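PDB 5J7O: major capsid protein from Faustovirus, which probably builds the icosahedral protein shell of this large double-stranded DNA virus, assembling as trimers of double jelly-roll subunits. Local coordinates for residues A121-I126 with Q155-Q160. Residues are numbered along the deposited sequence; the frame is centred on the assembly and turned at random.
Sequences ALPAFI and QSYVNQ
Tyr-157 reaches from the strand to the irregular chain 121-126 and meets it at Ala-121 and Leu-122. Its CB makes no close contact with that chain, but CG stands beside the backbone N (chi1 -64°), which turns the ring toward Leu-122 and brings the hydroxyl to Ala-121. Along one ring side, Tyr-157 CD2 and then Tyr-157 CE2 meet Leu-122 CD2, which approaches Tyr-157 CE2 obliquely at 3.6 Å; the leucine and tyrosine side chains run alongside one another, pointing opposite ways. Leu-122 CD2 also rests 3.6 Å from Gln-155 O, and so bridges ring and strand backbone. Farther out, Tyr-157 CZ is 3.9 Å from Ala-121 O. At the tip, Tyr-157 OH lies 2.8 Å from Ala-121 O, which sits in the ring plane at its edge; this is a possible hydrogen bond, though the proton has another acceptor within reach. Tyr-157 OH also comes to 4.0 Å from Pro-123 CD.

Pro-123 packs against Gln-155, whose chain runs extended beyond CG and brings Gln-155 OE1 to 3.3 Å from Pro-123 CB, while Gln-155 NE2 makes a hydrogen bond to Thr-344 OG1 on strand 341-351, which would help fix the rotation of the amide. A water probably links Gln-155 OE1 (2.7 Å) to Ala-124 O (3.0 Å). Phe-125 and Ile-126 also pack on a second subunit of the trimer.

The arrangement is that of a connecting loop folded against strand 149-158 of a seven-stranded sheet, consistent with a β-rich extension projecting from the double jelly-roll core.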
loop_
_atom_site.group_PDB
_atom_site.type_symbol
_atom_site.label_atom_id
_atom_site.label_comp_id
_atom_site.label_asym_id
_atom_site.label_seq_id
_atom_site.Cartn_x
_atom_site.Cartn_y
_atom_site.Cartn_z
ATOM N N ALA B 121 37.349 21.670 -0.375
ATOM C CA ALA B 121 38.390 21.613 0.638
ATOM C C ALA B 121 37.952 20.745 1.811
ATOM O O ALA B 121 36.765 20.655 2.140
ATOM C CB ALA B 121 38.741 23.019 1.128
ATOM N N LEU B 122 38.929 20.099 2.440
ATOM C CA LEU B 122 38.662 19.236 3.577
ATOM C C LEU B 122 38.144 20.055 4.759
ATOM O O LEU B 122 38.382 21.261 4.844
ATOM C CB LEU B 122 39.930 18.483 3.969
ATOM C CG LEU B 122 40.384 17.401 2.990
ATOM C CD1 LEU B 122 41.882 17.186 3.090
ATOM C CD2 LEU B 122 39.635 16.099 3.240
ATOM N N PRO B 123 37.421 19.419 5.679
ATOM C CA PRO B 123 36.932 20.140 6.860
ATOM C C PRO B 123 38.079 20.568 7.763
ATOM O O PRO B 123 39.214 20.101 7.652
ATOM C CB PRO B 123 36.025 19.120 7.558
ATOM C CG PRO B 123 35.696 18.107 6.506
ATOM C CD PRO B 123 36.904 18.042 5.626
ATOM N N ALA B 124 37.758 21.477 8.681
ATOM C CA ALA B 124 38.753 22.004 9.600
ATOM C C ALA B 124 39.195 20.929 10.592
ATOM O O ALA B 124 38.649 19.822 10.647
ATOM C CB ALA B 124 38.203 23.219 10.345
ATOM N N PHE B 125 40.208 21.272 11.384
ATOM C CA PHE B 125 40.707 20.367 12.409
ATOM C C PHE B 125 39.675 20.188 13.516
ATOM O O PHE B 125 38.932 21.111 13.858
ATOM C CB PHE B 125 42.010 20.900 13.005
ATOM C CG PHE B 125 43.140 20.997 12.019
ATOM C CD1 PHE B 125 43.450 19.931 11.192
ATOM C CD2 PHE B 125 43.891 22.156 11.921
ATOM C CE1 PHE B 125 44.490 20.019 10.285
ATOM C CE2 PHE B 125 44.931 22.251 11.015
ATOM C CZ PHE B 125 45.232 21.181 10.197
ATOM N N ILE B 126 39.637 18.983 14.082
ATOM C CA ILE B 126 38.769 18.699 15.218
ATOM C C ILE B 126 39.588 18.790 16.499
ATOM O O ILE B 126 39.254 19.553 17.412
ATOM C CB ILE B 126 38.099 17.319 15.091
ATOM C CG1 ILE B 126 37.133 17.302 13.907
ATOM C CG2 ILE B 126 37.372 16.963 16.377
ATOM C CD1 ILE B 126 36.415 15.983 13.723
ATOM N N GLN B 155 39.401 12.850 8.541
ATOM C CA GLN B 155 38.341 13.080 7.571
ATOM C C GLN B 155 38.939 13.125 6.173
ATOM O O GLN B 155 40.010 13.704 5.964
ATOM C CB GLN B 155 37.577 14.377 7.865
ATOM C CG GLN B 155 36.694 14.306 9.101
ATOM C CD GLN B 155 35.910 15.582 9.333
ATOM O OE1 GLN B 155 36.480 16.627 9.646
ATOM N NE2 GLN B 155 34.593 15.504 9.177
ATOM N N SER B 156 38.246 12.508 5.221
ATOM C CA SER B 156 38.710 12.454 3.843
ATOM C C SER B 156 37.503 12.315 2.924
ATOM O O SER B 156 36.354 12.263 3.373
ATOM C CB SER B 156 39.702 11.303 3.640
ATOM O OG SER B 156 39.114 10.056 3.968
ATOM N N TYR B 157 37.775 12.260 1.623
ATOM C CA TYR B 157 36.747 12.080 0.609
ATOM C C TYR B 157 36.981 10.772 -0.129
ATOM O O TYR B 157 38.116 10.448 -0.493
ATOM C CB TYR B 157 36.729 13.245 -0.385
ATOM C CG TYR B 157 36.371 14.572 0.237
ATOM C CD1 TYR B 157 35.099 14.801 0.747
ATOM C CD2 TYR B 157 37.300 15.600 0.308
ATOM C CE1 TYR B 157 34.766 16.015 1.315
ATOM C CE2 TYR B 157 36.976 16.818 0.872
ATOM C CZ TYR B 157 35.708 17.019 1.375
ATOM O OH TYR B 157 35.381 18.231 1.939
ATOM N N VAL B 158 35.900 10.022 -0.345
ATOM C CA VAL B 158 35.951 8.745 -1.042
ATOM C C VAL B 158 34.786 8.670 -2.018
ATOM O O VAL B 158 33.804 9.406 -1.909
ATOM C CB VAL B 158 35.903 7.544 -0.069
ATOM C CG1 VAL B 158 37.180 7.462 0.751
ATOM C CG2 VAL B 158 34.686 7.646 0.841
ATOM N N ASN B 159 34.912 7.770 -2.990
ATOM C CA ASN B 159 33.787 7.401 -3.834
ATOM C C ASN B 159 33.084 6.204 -3.195
ATOM O O ASN B 159 33.410 5.800 -2.075
ATOM C CB ASN B 159 34.251 7.130 -5.265
ATOM C CG ASN B 159 35.417 6.162 -5.333
ATOM O OD1 ASN B 159 35.789 5.543 -4.335
ATOM N ND2 ASN B 159 35.998 6.022 -6.520
ATOM N N GLN B 160 32.105 5.621 -3.894
ATOM C CA GLN B 160 31.359 4.511 -3.307
ATOM C C GLN B 160 32.268 3.322 -3.023
ATOM O O GLN B 160 32.129 2.661 -1.986
ATOM C CB GLN B 160 30.208 4.089 -4.220
ATOM C CG GLN B 160 29.343 2.999 -3.598
ATOM C CD GLN B 160 28.277 2.474 -4.535
ATOM O OE1 GLN B 160 28.530 2.240 -5.717
ATOM N NE2 GLN B 160 27.072 2.283 -4.008
HETATM O O HOH W 1 38.760 16.906 11.096
HETATM O O HOH W 2 36.358 18.813 10.807
#